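Long-range contacts in immunoglobulin-like protein (Pseudomonas aeruginosa, PDB 3N6Y), which is of unknown function but has an immunoglobulin-like, all-beta fold and is made with a signal peptide, consistent with export from the cytoplasm: residues 11-16 with 36-41; 50-55 with 132-137; 56-61 with 92-97; 72-77 with 116-121. One frame throughout, in Å; residues are numbered along the deposited sequence. Where two conformers were deposited one is given.

Overall arrangement
The four contacts range from the surface of this beta-sandwich to its interior. Contact 1 is a surface contact, a short two-strand pairing at a corner of the chain, held by backbone bonds and by a glutamine chain laid over a tyrosine ring. Contact 2 is buried and joins the two sheets through aromatic rings and a selenomethionine. Strand 51-59 serves both contact 2 and contact 3, the latter on the opposite side of the chain's centre, where the ammonium of a buried lysine ties loops together. Contact 4 lies within the larger sheet, regular strand pairing on the flank of contact 2: Phe134 N and Trp118 O approach to 2.7 Å. Contacts 1 and 2 also touch, with centres about 9 Å apart.

Contact 1 of 4, residues 11-16 with 36-41; sequences PIEYGV and QNIQQT
Glu13 meets Ile38 at the start of this contact, its CB 3.8 Å from Ile38 CD1, the two side chains crossing at about a right angle; the carboxylate itself is engaged in a salt bridge with Arg55. Tyr14 follows with its CG wedged between its own backbone N and carbonyl carbon (chi1 67°), a torsion that brings the ring round to the 36-41 segment although CB starts away from it. Gln40 CG lies over one ring face, 3.8 Å from the Tyr14 centroid, in a CH-pi contact, and the glutamine amide runs nearly parallel to the ring, 15° from its plane. At the ring edge sits Thr41 O, 3.4 Å from Tyr14 CD1. Water 1 accepts from Tyr14 N and donates to Gln40 OE1, bridging backbone to amide. Gly15 brings the backbones close, its CA 3.2 Å from Gln39 O in a CA-H...O contact. Val16 then pairs with Gln39 as an antiparallel hydrogen-bonded pair, Val16 N to Gln39 O at 3.0 Å and Gln39 N to Val16 O at 2.8 Å, while Val16 CG2 packs beside Thr41 CG2. The chain turns a corner at Gly15, so that strand 13-14 lies against strand 51-59, with Tyr14 touching Met54, whereas strand 16-17 leaves that sheet to pair with strand 38-40.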
loop_
_atom_site.group_PDB
_atom_site.type_symbol
_atom_site.label_atom_id
_atom_site.label_comp_id
_atom_site.label_asym_id
_atom_site.label_seq_id
_atom_site.Cartn_x
_atom_site.Cartn_y
_atom_site.Cartn_z
ATOM N N PRO A 11 14.126 -3.363 6.038
ATOM C CA PRO A 11 13.484 -4.098 4.953
ATOM C C PRO A 11 12.043 -3.697 4.731
ATOM O O PRO A 11 11.327 -3.380 5.686
ATOM C CB PRO A 11 13.494 -5.552 5.454
ATOM C CG PRO A 11 14.276 -5.574 6.685
ATOM C CD PRO A 11 14.280 -4.201 7.236
ATOM N N ILE A 12 11.611 -3.719 3.478
ATOM C CA ILE A 12 10.192 -3.574 3.185
ATOM C C ILE A 12 9.548 -4.963 3.204
ATOM O O ILE A 12 10.014 -5.884 2.538
ATOM C CB ILE A 12 9.963 -2.896 1.824
ATOM C CG1 ILE A 12 10.462 -1.423 1.869
ATOM C CG2 ILE A 12 8.508 -2.935 1.481
ATOM C CD1 ILE A 12 11.181 -1.027 0.603
ATOM N N GLU A 13 8.490 -5.157 3.964
ATOM C CA GLU A 13 7.776 -6.426 3.896
ATOM C C GLU A 13 6.791 -6.301 2.749
ATOM O O GLU A 13 6.191 -5.239 2.563
ATOM C CB GLU A 13 6.996 -6.682 5.179
ATOM C CG GLU A 13 7.856 -6.693 6.438
ATOM C CD GLU A 13 7.017 -6.765 7.713
ATOM O OE1 GLU A 13 6.575 -7.881 8.047
ATOM O OE2 GLU A 13 6.785 -5.697 8.344
ATOM N N TYR A 14 6.546 -7.387 2.042
ATOM C CA TYR A 14 5.541 -7.333 0.982
ATOM C C TYR A 14 4.891 -8.690 0.789
ATOM O O TYR A 14 5.551 -9.735 0.970
ATOM C CB TYR A 14 6.145 -6.847 -0.331
ATOM C CG TYR A 14 7.114 -7.789 -0.909
ATOM C CD1 TYR A 14 6.679 -8.825 -1.754
ATOM C CD2 TYR A 14 8.473 -7.727 -0.581
ATOM C CE1 TYR A 14 7.548 -9.707 -2.287
ATOM C CE2 TYR A 14 9.367 -8.621 -1.106
ATOM C CZ TYR A 14 8.910 -9.613 -1.954
ATOM O OH TYR A 14 9.846 -10.474 -2.446
ATOM N N GLY A 15 3.633 -8.678 0.362
ATOM C CA GLY A 15 2.881 -9.898 0.135
ATOM C C GLY A 15 1.446 -9.898 0.580
ATOM O O GLY A 15 0.792 -8.858 0.546
ATOM N N VAL A 16 0.959 -11.070 0.970
ATOM C CA VAL A 16 -0.406 -11.310 1.359
ATOM C C VAL A 16 -0.490 -11.262 2.889
ATOM O O VAL A 16 0.250 -11.989 3.584
ATOM C CB VAL A 16 -0.962 -12.651 0.794
ATOM C CG1 VAL A 16 -2.361 -12.949 1.403
ATOM C CG2 VAL A 16 -1.036 -12.618 -0.741
ATOM N N GLN A 36 -0.647 -8.631 11.890
ATOM C CA GLN A 36 -0.870 -9.579 10.806
ATOM C C GLN A 36 0.487 -10.023 10.279
ATOM O O GLN A 36 1.361 -9.192 10.035
ATOM C CB GLN A 36 -1.718 -8.936 9.689
ATOM C CG GLN A 36 -3.216 -8.791 10.033
ATOM C CD GLN A 36 -4.044 -8.260 8.863
ATOM O OE1 GLN A 36 -3.818 -7.152 8.386
ATOM N NE2 GLN A 36 -5.003 -9.053 8.401
ATOM N N ASN A 37 0.673 -11.338 10.162
ATOM C CA ASN A 37 1.771 -11.895 9.426
ATOM C C ASN A 37 1.533 -11.536 7.956
ATOM O O ASN A 37 0.398 -11.382 7.511
ATOM C CB ASN A 37 1.831 -13.425 9.607
ATOM C CG ASN A 37 3.074 -14.053 8.996
ATOM O OD1 ASN A 37 4.188 -13.570 9.197
ATOM N ND2 ASN A 37 2.890 -15.141 8.249
ATOM N N ILE A 38 2.625 -11.357 7.250
ATOM C CA ILE A 38 2.646 -11.216 5.781
ATOM C C ILE A 38 3.419 -12.379 5.136
ATOM O O ILE A 38 4.590 -12.638 5.482
ATOM C CB ILE A 38 3.271 -9.853 5.353
ATOM C CG1 ILE A 38 2.485 -8.672 5.906
ATOM C CG2 ILE A 38 3.433 -9.779 3.794
ATOM C CD1 ILE A 38 3.276 -7.378 5.800
ATOM N N GLN A 39 2.753 -13.102 4.229
ATOM C CA GLN A 39 3.371 -14.170 3.441
ATOM C C GLN A 39 4.038 -13.484 2.252
ATOM O O GLN A 39 3.374 -12.831 1.440
ATOM C CB GLN A 39 2.318 -15.171 2.973
ATOM C CG GLN A 39 2.857 -16.477 2.412
ATOM C CD GLN A 39 1.758 -17.512 2.243
ATOM O OE1 GLN A 39 1.813 -18.599 2.819
ATOM N NE2 GLN A 39 0.723 -17.153 1.506
ATOM N N GLN A 40 5.352 -13.585 2.190
ATOM C CA GLN A 40 6.101 -12.812 1.208
ATOM C C GLN A 40 5.889 -13.369 -0.176
ATOM O O GLN A 40 6.263 -14.514 -0.434
ATOM C CB GLN A 40 7.600 -12.834 1.527
ATOM C CG GLN A 40 8.389 -11.973 0.540
ATOM C CD GLN A 40 9.839 -11.785 0.927
ATOM O OE1 GLN A 40 10.158 -11.036 1.839
ATOM N NE2 GLN A 40 10.723 -12.408 0.174
ATOM N N THR A 41 5.304 -12.565 -1.065
ATOM C CA THR A 41 5.066 -12.984 -2.440
ATOM C C THR A 41 4.656 -11.788 -3.286
ATOM O O THR A 41 4.137 -10.803 -2.720
ATOM C CB THR A 41 3.919 -14.029 -2.510
ATOM O OG1 THR A 41 3.851 -14.514 -3.856
ATOM C CG2 THR A 41 2.597 -13.402 -2.106
HETATM O O HOH W 1 7.729 -9.702 3.210
#

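Contact 2 of 4, residues 50-55 with 132-137; sequences TKFGMR and KSFDVR
Strands 51-55 and 132-136 run antiparallel across the sandwich, their axes 8.3 Å apart at closest approach and 163° apart in direction, a spacing that puts side chains rather than backbones in touch. At the centre Phe52 and Phe134 form a T-shaped (edge-to-face) pair: the CD2 edge of Phe52 comes down on one face of Phe134, toward its rim, with centroids 5.1 Å apart and planes at 64°. Phe52 CD2 and Phe134 CD2 are 3.7 Å apart. The first torsions set this up, since Phe52 CG sits flanked by both main-chain neighbours of CA (chi1 63°) while Phe134 carries CG opposite its carbonyl carbon. The outer end of the same ring, Phe134 CZ, lies 3.6 Å from Gly53 O, and Val136 CG2 lies a looser 4.4 Å from Phe52 CZ. At the other end the selenium of Met54, a selenomethionine with two conformers, sits in the one described here 3.8 Å from Lys132 N; the lysine chain bends at chi2 and carries its ammonium away, to a cation-pi contact with Tyr14. Phe52 and Phe134 also both touch Val44 of the edge strand 43-44, and Phe52 reaches Leu120 of strand 116-124, which pairs with strand 127-136, so the aromatic pair belongs to the hydrophobic core between the sheets.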
loop_
_atom_site.group_PDB
_atom_site.type_symbol
_atom_site.label_atom_id
_atom_site.label_comp_id
_atom_site.label_asym_id
_atom_site.label_seq_id
_atom_site.Cartn_x
_atom_site.Cartn_y
_atom_site.Cartn_z
ATOM N N THR A 50 -8.936 -11.295 0.000
ATOM C CA THR A 50 -7.470 -11.247 -0.051
ATOM C C THR A 50 -6.984 -9.824 0.128
ATOM O O THR A 50 -7.435 -8.949 -0.580
ATOM C CB THR A 50 -6.969 -11.767 -1.396
ATOM O OG1 THR A 50 -7.404 -13.105 -1.583
ATOM C CG2 THR A 50 -5.410 -11.760 -1.524
ATOM N N LYS A 51 -6.111 -9.615 1.096
ATOM C CA LYS A 51 -5.428 -8.343 1.348
ATOM C C LYS A 51 -3.947 -8.449 1.030
ATOM O O LYS A 51 -3.265 -9.396 1.449
ATOM C CB LYS A 51 -5.683 -7.881 2.790
ATOM C CG LYS A 51 -4.905 -6.660 3.222
ATOM C CD LYS A 51 -5.178 -6.425 4.713
ATOM C CE LYS A 51 -4.262 -5.347 5.247
ATOM N NZ LYS A 51 -4.447 -5.141 6.727
ATOM N N PHE A 52 -3.427 -7.494 0.250
ATOM C CA PHE A 52 -2.037 -7.518 -0.106
ATOM C C PHE A 52 -1.419 -6.121 -0.108
ATOM O O PHE A 52 -2.131 -5.118 -0.142
ATOM C CB PHE A 52 -1.798 -8.158 -1.493
ATOM C CG PHE A 52 -2.438 -7.388 -2.639
ATOM C CD1 PHE A 52 -3.795 -7.490 -2.920
ATOM C CD2 PHE A 52 -1.675 -6.508 -3.408
ATOM C CE1 PHE A 52 -4.364 -6.769 -3.937
ATOM C CE2 PHE A 52 -2.242 -5.797 -4.457
ATOM C CZ PHE A 52 -3.589 -5.916 -4.712
ATOM N N GLY A 53 -0.109 -6.073 -0.040
ATOM C CA GLY A 53 0.609 -4.822 -0.090
ATOM C C GLY A 53 1.932 -4.878 0.627
ATOM O O GLY A 53 2.617 -5.914 0.597
HETATM N N MSE A 54 2.292 -3.763 1.237
HETATM C CA MSE A 54 3.575 -3.492 1.859
HETATM C C MSE A 54 3.420 -3.029 3.327
HETATM O O MSE A 54 2.442 -2.320 3.663
HETATM C CB MSE A 54 4.333 -2.418 1.030
HETATM C CG MSE A 54 4.917 -2.932 -0.284
HETATM SE SE MSE A 54 5.855 -1.476 -1.155
HETATM C CE MSE A 54 4.360 -0.327 -1.480
ATOM N N ARG A 55 4.417 -3.358 4.161
ATOM C CA ARG A 55 4.536 -2.842 5.509
ATOM C C ARG A 55 6.007 -2.453 5.644
ATOM O O ARG A 55 6.912 -3.180 5.221
ATOM C CB ARG A 55 4.111 -3.848 6.570
ATOM C CG ARG A 55 4.179 -3.278 7.980
ATOM C CD ARG A 55 3.400 -4.125 8.961
ATOM N NE ARG A 55 3.980 -5.474 9.008
ATOM C CZ ARG A 55 3.297 -6.571 9.309
ATOM N NH1 ARG A 55 2.010 -6.522 9.610
ATOM N NH2 ARG A 55 3.907 -7.742 9.286
ATOM N N LYS A 132 6.016 -1.917 -4.949
ATOM C CA LYS A 132 5.958 -3.302 -5.316
ATOM C C LYS A 132 4.871 -3.544 -6.334
ATOM O O LYS A 132 3.767 -2.950 -6.219
ATOM C CB LYS A 132 5.687 -4.199 -4.097
ATOM C CG LYS A 132 6.362 -5.560 -4.205
ATOM C CD LYS A 132 7.903 -5.469 -3.981
ATOM C CE LYS A 132 8.563 -6.752 -4.203
ATOM N NZ LYS A 132 10.051 -6.687 -4.241
ATOM N N SER A 133 5.218 -4.436 -7.286
ATOM C CA SER A 133 4.300 -4.883 -8.354
ATOM C C SER A 133 3.780 -6.265 -8.002
ATOM O O SER A 133 4.602 -7.181 -7.786
ATOM C CB SER A 133 4.994 -4.883 -9.720
ATOM O OG SER A 133 5.216 -3.540 -10.118
ATOM N N PHE A 134 2.451 -6.413 -7.952
ATOM C CA PHE A 134 1.789 -7.709 -7.700
ATOM C C PHE A 134 1.012 -8.214 -8.913
ATOM O O PHE A 134 0.377 -7.415 -9.595
ATOM C CB PHE A 134 0.837 -7.605 -6.545
ATOM C CG PHE A 134 1.492 -7.149 -5.298
ATOM C CD1 PHE A 134 1.980 -8.053 -4.389
ATOM C CD2 PHE A 134 1.565 -5.764 -4.993
ATOM C CE1 PHE A 134 2.574 -7.622 -3.230
ATOM C CE2 PHE A 134 2.171 -5.334 -3.846
ATOM C CZ PHE A 134 2.668 -6.258 -2.965
ATOM N N ASP A 135 1.056 -9.525 -9.113
ATOM C CA ASP A 135 0.365 -10.227 -10.199
ATOM C C ASP A 135 -0.824 -10.948 -9.565
ATOM O O ASP A 135 -0.620 -11.890 -8.792
ATOM C CB ASP A 135 1.332 -11.237 -10.850
ATOM C CG ASP A 135 0.668 -12.115 -11.871
ATOM O OD1 ASP A 135 -0.064 -11.580 -12.724
ATOM O OD2 ASP A 135 0.871 -13.359 -11.817
ATOM N N VAL A 136 -2.029 -10.488 -9.902
ATOM C CA VAL A 136 -3.268 -10.997 -9.348
ATOM C C VAL A 136 -3.824 -11.961 -10.396
ATOM O O VAL A 136 -4.062 -11.593 -11.544
ATOM C CB VAL A 136 -4.248 -9.868 -9.037
ATOM C CG1 VAL A 136 -5.665 -10.397 -8.712
ATOM C CG2 VAL A 136 -3.675 -8.988 -7.912
ATOM N N ARG A 137 -3.982 -13.213 -10.012
ATOM C CA ARG A 137 -4.570 -14.178 -10.931
ATOM C C ARG A 137 -5.267 -15.295 -10.208
ATOM O O ARG A 137 -5.155 -15.437 -8.988
ATOM C CB ARG A 137 -3.531 -14.731 -11.900
ATOM C CG ARG A 137 -2.541 -15.705 -11.321
ATOM C CD ARG A 137 -1.451 -15.970 -12.367
ATOM N NE ARG A 137 -0.641 -17.146 -12.068
ATOM C CZ ARG A 137 0.567 -17.364 -12.578
ATOM N NH1 ARG A 137 1.094 -16.484 -13.418
ATOM N NH2 ARG A 137 1.244 -18.459 -12.257
ATOM O OXT ARG A 137 -5.962 -16.053 -10.882
#

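Contact 3 of 4, residues 56-61 with 92-97; sequences YQLSGK and QKLVPG
This is a largely buried contact between loops near one end of the sandwich, where the chain leaving strand 51-59 meets the connection from strand 84-92 to strand 101-106. Lys61 makes the largest single contribution. Its chain bends at chi3 (-73°), laying the methylenes against Leu94 and bringing the ammonium to the backbone: CD is 3.7 Å from Leu94 CD2, and NZ donates to Val95 O at 3.0 Å. That bond comes from above the carbonyl plane, 35° out of it, with a C=O to NZ angle of 144°. Water 3 accepts from Lys61 NZ and from Val95 N, at 2.9 Å from NZ, so Val95 is tied to Lys61 directly through its carbonyl and through water by its N-H. Leu58 completes the apolar part, crossing Leu94 at about a right angle with CD1 3.8 Å from Leu94 CD2; Leu94 CD2 thus touches both Leu58 and Lys61. Pro96 packs on the lysine backbone, its CB 3.4 Å from Lys61 O. Outside the two segments, Lys61 NZ also forms a salt bridge with Asp101 and a hydrogen bond to Ala98 O. The ammonium of a buried lysine therefore has a carboxylate, two carbonyls and a water around it, an arrangement that probably favours the charged form and joins the end of segment 56-61 to the 92-97 loop and to Asp101 at the start of strand 101-106.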
loop_
_atom_site.group_PDB
_atom_site.type_symbol
_atom_site.label_atom_id
_atom_site.label_comp_id
_atom_site.label_asym_id
_atom_site.label_seq_id
_atom_site.Cartn_x
_atom_site.Cartn_y
_atom_site.Cartn_z
ATOM N N TYR A 56 6.253 -1.293 6.211
ATOM C CA TYR A 56 7.581 -0.689 6.227
ATOM C C TYR A 56 7.738 0.207 7.462
ATOM O O TYR A 56 6.752 0.551 8.148
ATOM C CB TYR A 56 7.855 0.112 4.926
ATOM C CG TYR A 56 6.650 0.851 4.389
ATOM C CD1 TYR A 56 5.771 0.232 3.519
ATOM C CD2 TYR A 56 6.361 2.156 4.791
ATOM C CE1 TYR A 56 4.664 0.878 3.052
ATOM C CE2 TYR A 56 5.271 2.808 4.312
ATOM C CZ TYR A 56 4.401 2.154 3.455
ATOM O OH TYR A 56 3.271 2.758 2.980
ATOM N N GLN A 57 8.973 0.575 7.747
ATOM C CA GLN A 57 9.304 1.491 8.841
ATOM C C GLN A 57 9.940 2.746 8.258
ATOM O O GLN A 57 10.763 2.659 7.309
ATOM C CB GLN A 57 10.269 0.843 9.828
ATOM C CG GLN A 57 9.788 -0.459 10.419
ATOM C CD GLN A 57 10.885 -1.144 11.206
ATOM O OE1 GLN A 57 11.261 -0.676 12.264
ATOM N NE2 GLN A 57 11.445 -2.220 10.649
ATOM N N LEU A 58 9.479 3.897 8.761
ATOM C CA LEU A 58 10.008 5.203 8.376
ATOM C C LEU A 58 10.657 5.920 9.568
ATOM O O LEU A 58 10.023 6.092 10.623
ATOM C CB LEU A 58 8.885 6.088 7.842
ATOM C CG LEU A 58 8.163 5.613 6.576
ATOM C CD1 LEU A 58 6.904 6.505 6.271
ATOM C CD2 LEU A 58 9.162 5.552 5.385
ATOM N N SER A 59 11.900 6.369 9.367
ATOM C CA SER A 59 12.580 7.250 10.313
ATOM C C SER A 59 12.301 8.703 9.903
ATOM O O SER A 59 12.019 8.979 8.715
ATOM C CB SER A 59 14.090 6.982 10.310
ATOM O OG SER A 59 14.670 7.200 9.015
ATOM N N GLY A 60 12.400 9.629 10.872
ATOM C CA GLY A 60 12.278 11.070 10.582
ATOM C C GLY A 60 10.874 11.649 10.520
ATOM O O GLY A 60 10.697 12.846 10.230
ATOM N N LYS A 61 9.867 10.828 10.833
ATOM C CA LYS A 61 8.478 11.272 10.740
ATOM C C LYS A 61 8.179 12.381 11.773
ATOM O O LYS A 61 8.453 12.216 12.973
ATOM C CB LYS A 61 7.512 10.105 10.967
ATOM C CG LYS A 61 7.545 9.038 9.868
ATOM C CD LYS A 61 6.371 8.038 10.042
ATOM C CE LYS A 61 6.564 7.105 11.202
ATOM N NZ LYS A 61 5.312 6.282 11.341
ATOM N N GLN A 92 -2.088 10.003 3.340
ATOM C CA GLN A 92 -1.946 9.520 4.716
ATOM C C GLN A 92 -1.033 10.449 5.510
ATOM O O GLN A 92 0.171 10.527 5.227
ATOM C CB GLN A 92 -1.355 8.096 4.723
ATOM C CG GLN A 92 -1.050 7.507 6.125
ATOM C CD GLN A 92 -0.286 6.154 6.070
ATOM O OE1 GLN A 92 -0.621 5.284 5.274
ATOM N NE2 GLN A 92 0.737 5.988 6.922
ATOM N N LYS A 93 -1.582 11.131 6.517
ATOM C CA LYS A 93 -0.729 11.948 7.411
ATOM C C LYS A 93 0.248 11.030 8.167
ATOM O O LYS A 93 -0.128 9.996 8.680
ATOM C CB LYS A 93 -1.582 12.736 8.409
ATOM C CG LYS A 93 -0.781 13.553 9.446
ATOM C CD LYS A 93 -1.600 14.762 9.949
ATOM C CE LYS A 93 -1.027 15.428 11.205
ATOM N NZ LYS A 93 0.427 15.801 11.134
ATOM N N LEU A 94 1.517 11.436 8.207
ATOM C CA LEU A 94 2.511 10.730 8.972
ATOM C C LEU A 94 2.254 10.854 10.476
ATOM O O LEU A 94 1.953 11.909 10.988
ATOM C CB LEU A 94 3.896 11.295 8.630
ATOM C CG LEU A 94 4.383 10.954 7.206
ATOM C CD1 LEU A 94 5.581 11.850 6.904
ATOM C CD2 LEU A 94 4.723 9.468 7.062
ATOM N N VAL A 95 2.371 9.742 11.178
ATOM C CA VAL A 95 2.198 9.703 12.635
ATOM C C VAL A 95 3.530 9.337 13.242
ATOM O O VAL A 95 3.946 8.200 13.147
ATOM C CB VAL A 95 1.132 8.659 13.020
ATOM C CG1 VAL A 95 1.056 8.466 14.481
ATOM C CG2 VAL A 95 -0.235 9.063 12.408
ATOM N N PRO A 96 4.220 10.303 13.877
ATOM C CA PRO A 96 5.596 10.056 14.312
ATOM C C PRO A 96 5.760 8.776 15.164
ATOM O O PRO A 96 6.727 8.022 15.014
ATOM C CB PRO A 96 5.937 11.327 15.113
ATOM C CG PRO A 96 5.085 12.404 14.485
ATOM C CD PRO A 96 3.808 11.700 14.100
ATOM N N GLY A 97 4.798 8.483 16.004
ATOM C CA GLY A 97 4.981 7.396 16.972
ATOM C C GLY A 97 4.436 6.077 16.526
ATOM O O GLY A 97 4.484 5.097 17.277
HETATM O O HOH W 2 1.714 4.018 4.380
HETATM O O HOH W 3 2.736 6.961 10.211
#

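Contact 4 of 4, residues 72-77 with 116-121; sequences YLTPGV and GEWRLM
Neighbouring antiparallel strands of the larger sheet of the immunoglobulin-like sandwich make this contact, 72-74 against 116-121, followed by a corner at Pro75. Leu73 and Arg119 form a hydrogen-bonded pair: Leu73 N donates to Arg119 O at 2.8 Å, nearly straight at 169°, and Arg119 N returns a bond to Leu73 O at 2.9 Å, in the carbonyl plane. Their side chains lie alongside one another, and the extended arginine, in the one of its two conformers described here, continues to a salt bridge with Glu131. On the other face Tyr72 and Leu120 are a non-hydrogen-bonded pair, with Tyr72 CD2 3.7 Å from Leu120 CG; the tyrosine hydroxyl reaches Ala104 O. Thr74 OG1 accepts from Gly76 N at 2.9 Å, an ST turn at the corner; the same hydroxyl is also hydrogen-bonded to His85 O. The indole of Trp118, whose NE1 is hydrogen-bonded to Val114 O, is approached at CH2 by Val77 CG2, 3.7 Å away. Two CH-pi contacts share one indole face: Thr74 CB stands over the six-membered ring, 3.9 Å from its centroid, and Pro75 CD over the five-membered ring, 3.4 Å from its centroid and 20° off the normal.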
loop_
_atom_site.group_PDB
_atom_site.type_symbol
_atom_site.label_atom_id
_atom_site.label_comp_id
_atom_site.label_asym_id
_atom_site.label_seq_id
_atom_site.Cartn_x
_atom_site.Cartn_y
_atom_site.Cartn_z
ATOM N N TYR A 72 -2.018 3.628 -5.919
ATOM C CA TYR A 72 -2.284 2.286 -6.381
ATOM C C TYR A 72 -2.598 2.338 -7.863
ATOM O O TYR A 72 -3.555 2.993 -8.254
ATOM C CB TYR A 72 -3.549 1.740 -5.710
ATOM C CG TYR A 72 -3.570 1.686 -4.181
ATOM C CD1 TYR A 72 -3.744 2.818 -3.410
ATOM C CD2 TYR A 72 -3.384 0.474 -3.520
ATOM C CE1 TYR A 72 -3.755 2.756 -2.029
ATOM C CE2 TYR A 72 -3.412 0.409 -2.135
ATOM C CZ TYR A 72 -3.586 1.522 -1.410
ATOM O OH TYR A 72 -3.631 1.432 -0.014
ATOM N N LEU A 73 -1.786 1.702 -8.682
ATOM C CA LEU A 73 -2.126 1.517 -10.088
ATOM C C LEU A 73 -2.716 0.108 -10.274
ATOM O O LEU A 73 -2.105 -0.904 -9.869
ATOM C CB LEU A 73 -0.869 1.683 -10.936
ATOM C CG LEU A 73 -0.205 3.052 -10.950
ATOM C CD1 LEU A 73 1.116 2.967 -11.852
ATOM C CD2 LEU A 73 -1.143 4.109 -11.500
ATOM N N THR A 74 -3.859 0.053 -10.948
ATOM C CA THR A 74 -4.657 -1.150 -11.055
ATOM C C THR A 74 -4.839 -1.511 -12.524
ATOM O O THR A 74 -4.561 -0.677 -13.390
ATOM C CB THR A 74 -6.034 -1.030 -10.384
ATOM O OG1 THR A 74 -6.976 -0.456 -11.303
ATOM C CG2 THR A 74 -5.978 -0.144 -9.143
ATOM N N PRO A 75 -5.307 -2.762 -12.808
ATOM C CA PRO A 75 -5.645 -3.082 -14.176
ATOM C C PRO A 75 -6.953 -2.495 -14.708
ATOM O O PRO A 75 -7.282 -2.716 -15.881
ATOM C CB PRO A 75 -5.723 -4.614 -14.164
ATOM C CG PRO A 75 -5.096 -5.041 -12.830
ATOM C CD PRO A 75 -5.393 -3.944 -11.927
ATOM N N GLY A 76 -7.665 -1.748 -13.863
ATOM C CA GLY A 76 -8.974 -1.140 -14.173
ATOM C C GLY A 76 -10.086 -1.779 -13.391
ATOM O O GLY A 76 -10.664 -2.766 -13.824
ATOM N N VAL A 77 -10.382 -1.186 -12.219
ATOM C CA VAL A 77 -11.512 -1.580 -11.371
ATOM C C VAL A 77 -12.719 -0.774 -11.793
ATOM O O VAL A 77 -12.720 0.458 -11.729
ATOM C CB VAL A 77 -11.175 -1.308 -9.877
ATOM C CG1 VAL A 77 -12.425 -1.546 -8.980
ATOM C CG2 VAL A 77 -9.992 -2.188 -9.459
ATOM N N GLY A 116 -4.454 -9.169 -13.159
ATOM C CA GLY A 116 -3.412 -8.421 -13.856
ATOM C C GLY A 116 -2.421 -7.801 -12.878
ATOM O O GLY A 116 -2.350 -8.184 -11.704
ATOM N N GLU A 117 -1.671 -6.817 -13.350
ATOM C CA GLU A 117 -0.629 -6.182 -12.531
ATOM C C GLU A 117 -1.187 -4.993 -11.733
ATOM O O GLU A 117 -1.813 -4.082 -12.305
ATOM C CB GLU A 117 0.548 -5.718 -13.408
ATOM C CG GLU A 117 1.555 -4.843 -12.645
ATOM C CD GLU A 117 2.921 -4.745 -13.300
ATOM O OE1 GLU A 117 3.155 -5.426 -14.335
ATOM O OE2 GLU A 117 3.782 -4.011 -12.767
ATOM N N TRP A 118 -0.930 -4.992 -10.414
ATOM C CA TRP A 118 -1.230 -3.919 -9.509
ATOM C C TRP A 118 0.128 -3.449 -8.978
ATOM O O TRP A 118 0.951 -4.253 -8.471
ATOM C CB TRP A 118 -2.051 -4.429 -8.338
ATOM C CG TRP A 118 -3.432 -4.863 -8.682
ATOM C CD1 TRP A 118 -3.811 -5.904 -9.495
ATOM C CD2 TRP A 118 -4.611 -4.311 -8.154
ATOM N NE1 TRP A 118 -5.189 -5.997 -9.485
ATOM C CE2 TRP A 118 -5.699 -5.031 -8.677
ATOM C CE3 TRP A 118 -4.854 -3.264 -7.290
ATOM C CZ2 TRP A 118 -7.016 -4.713 -8.365
ATOM C CZ3 TRP A 118 -6.172 -2.918 -6.975
ATOM C CH2 TRP A 118 -7.228 -3.664 -7.506
ATOM N N ARG A 119 0.388 -2.176 -9.176
ATOM C CA ARG A 119 1.629 -1.562 -8.759
ATOM C C ARG A 119 1.283 -0.584 -7.641
ATOM O O ARG A 119 0.542 0.371 -7.855
ATOM C CB ARG A 119 2.315 -0.889 -9.979
ATOM C CG ARG A 119 3.563 -0.052 -9.642
ATOM C CD ARG A 119 4.212 0.564 -10.890
ATOM N NE ARG A 119 5.592 1.005 -10.703
ATOM C CZ ARG A 119 6.321 1.625 -11.640
ATOM N NH1 ARG A 119 5.808 1.903 -12.843
ATOM N NH2 ARG A 119 7.596 1.940 -11.390
ATOM N N LEU A 120 1.815 -0.829 -6.438
ATOM C CA LEU A 120 1.562 -0.030 -5.238
ATOM C C LEU A 120 2.812 0.764 -4.931
ATOM O O LEU A 120 3.922 0.198 -4.853
ATOM C CB LEU A 120 1.252 -0.968 -4.059
ATOM C CG LEU A 120 -0.234 -1.385 -3.925
ATOM C CD1 LEU A 120 -0.804 -2.000 -5.205
ATOM C CD2 LEU A 120 -0.385 -2.372 -2.794
HETATM N N MSE A 121 2.665 2.062 -4.867
HETATM C CA MSE A 121 3.778 3.000 -4.747
HETATM C C MSE A 121 3.490 3.965 -3.634
HETATM O O MSE A 121 2.437 4.608 -3.625
HETATM C CB MSE A 121 3.979 3.744 -6.092
HETATM C CG MSE A 121 4.162 2.816 -7.264
HETATM SE SE MSE A 121 4.239 3.853 -8.931
HETATM C CE MSE A 121 6.193 4.142 -8.943
HETATM O O HOH W 4 -0.627 -1.407 -12.662
#